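Local coordinates for protein enoyl-CoA hydratase (Mycobacterium smegmatis, PDB 3PE8) that probably adds water across the double bond of enoyl-CoA thioesters, as a zinc-containing member of the enoyl-CoA hydratase/isomerase (crotonase) family, at residues Q146-V150 with G151-R155. Sequence-based numbering, arbitrary orientation.
Sequences QKVGV and GLARR
V148 and L152 meet where helix 140-148 gives way to helix 150-159 of the crotonase fold, with G149 as N-cap of the second helix. G149 leaves the first helix with positive phi (98°), a conformation in which a beta carbon would collide with V148 O. The inner side is tightly packed. V148 sends its two methyls to different partners: CG2 touches L152 CD2 at 3.6 Å, the two side chains crossing at about a right angle, while CG1 lies against the backbone N of A153 at 3.6 Å and near its methyl. With chi1 of 88°, CG1 sits between the V148 backbone N and carbonyl carbon. L163 of strand 163-164 and A171 of helix 165-171 touch both V148 and L152, and A153 packs on L144 and P145 of helix 140-148. The new helix starts with two consecutive i to i+4 bonds, A153 N to G149 O at 2.9 Å and R154 N to V150 O at 3.0 Å; A153 CB also lies 3.2 Å from G149 O. The other side is not packed into the chain's own interior but lies against a second subunit. The V150 side chain sets off away from 151-155, yet lies beside R154, both heading the same way. R154 extends from CG to NE and brings its guanidinium under the V150 methyl, with NH1 in a salt bridge to D115 OD1 of the second subunit; next to it, R155 pairs with E176 of that subunit. The valine methyl V150 CG1, anti to its own N, sits over one guanidinium face, offset toward the rim, 3.5 Å from R154 NE.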
loop_
_atom_site.group_PDB
_atom_site.type_symbol
_atom_site.label_atom_id
_atom_site.label_comp_id
_atom_site.label_asym_id
_atom_site.label_seq_id
_atom_site.Cartn_x
_atom_site.Cartn_y
_atom_site.Cartn_z
ATOM N N GLN A 146 10.069 4.284 12.520
ATOM C CA GLN A 146 10.305 2.878 12.200
ATOM C C GLN A 146 11.251 2.193 13.195
ATOM O O GLN A 146 11.042 1.009 13.547
ATOM C CB GLN A 146 10.852 2.757 10.778
ATOM C CG GLN A 146 11.136 1.399 10.312
ATOM C CD GLN A 146 11.819 1.353 8.970
ATOM O OE1 GLN A 146 12.732 2.133 8.700
ATOM N NE2 GLN A 146 11.363 0.438 8.099
ATOM N N LYS A 147 12.289 2.912 13.617
ATOM C CA LYS A 147 13.393 2.302 14.397
ATOM C C LYS A 147 13.414 2.642 15.883
ATOM O O LYS A 147 14.060 1.915 16.656
ATOM C CB LYS A 147 14.719 2.586 13.680
ATOM C CG LYS A 147 14.724 2.000 12.276
ATOM C CD LYS A 147 16.096 2.032 11.578
ATOM C CE LYS A 147 16.050 1.424 10.222
ATOM N NZ LYS A 147 17.428 1.241 9.624
ATOM N N VAL A 148 12.744 3.718 16.315
ATOM C CA VAL A 148 12.681 4.074 17.735
ATOM C C VAL A 148 11.258 4.095 18.292
ATOM O O VAL A 148 11.110 4.223 19.522
ATOM C CB VAL A 148 13.428 5.410 17.952
ATOM C CG1 VAL A 148 12.504 6.654 17.756
ATOM C CG2 VAL A 148 14.217 5.505 19.269
ATOM N N GLY A 149 10.247 3.950 17.429
ATOM C CA GLY A 149 8.843 4.023 17.802
ATOM C C GLY A 149 8.212 5.377 17.537
ATOM O O GLY A 149 8.897 6.406 17.507
ATOM N N VAL A 150 6.899 5.364 17.328
ATOM C CA VAL A 150 6.154 6.555 16.932
ATOM C C VAL A 150 6.255 7.685 17.973
ATOM O O VAL A 150 6.682 8.808 17.664
ATOM C CB VAL A 150 4.676 6.262 16.639
ATOM C CG1 VAL A 150 3.968 7.540 16.247
ATOM C CG2 VAL A 150 4.567 5.191 15.564
ATOM N N GLY A 151 5.890 7.392 19.203
ATOM C CA GLY A 151 5.910 8.426 20.227
ATOM C C GLY A 151 7.267 8.999 20.548
ATOM O O GLY A 151 7.439 10.214 20.743
ATOM N N LEU A 152 8.259 8.116 20.625
ATOM C CA LEU A 152 9.597 8.576 20.901
ATOM C C LEU A 152 10.157 9.382 19.736
ATOM O O LEU A 152 10.847 10.374 19.967
ATOM C CB LEU A 152 10.491 7.415 21.302
ATOM C CG LEU A 152 11.877 7.739 21.800
ATOM C CD1 LEU A 152 11.879 8.801 22.933
ATOM C CD2 LEU A 152 12.534 6.451 22.325
ATOM N N ALA A 153 9.863 8.977 18.497
ATOM C CA ALA A 153 10.294 9.771 17.344
ATOM C C ALA A 153 9.685 11.180 17.387
ATOM O O ALA A 153 10.378 12.168 17.142
ATOM C CB ALA A 153 9.937 9.074 16.001
ATOM N N ARG A 154 8.391 11.259 17.702
ATOM C CA ARG A 154 7.733 12.543 17.795
ATOM C C ARG A 154 8.312 13.364 18.932
ATOM O O ARG A 154 8.600 14.555 18.748
ATOM C CB ARG A 154 6.215 12.387 17.891
ATOM C CG ARG A 154 5.635 11.809 16.587
ATOM C CD ARG A 154 4.136 11.687 16.579
ATOM N NE ARG A 154 3.664 10.912 15.418
ATOM C CZ ARG A 154 2.406 10.603 15.185
ATOM N NH1 ARG A 154 1.438 11.059 15.950
ATOM N NH2 ARG A 154 2.109 9.831 14.140
ATOM N N ARG A 155 8.566 12.742 20.081
ATOM C CA ARG A 155 9.169 13.451 21.195
ATOM C C ARG A 155 10.551 13.988 20.776
ATOM O O ARG A 155 10.866 15.153 21.048
ATOM C CB ARG A 155 9.249 12.556 22.445
ATOM C CG ARG A 155 9.814 13.260 23.660
ATOM C CD ARG A 155 9.743 12.368 24.883
ATOM N NE ARG A 155 10.554 12.954 25.940
ATOM C CZ ARG A 155 10.367 12.789 27.236
ATOM N NH1 ARG A 155 9.365 12.081 27.728
ATOM N NH2 ARG A 155 11.181 13.412 28.081
#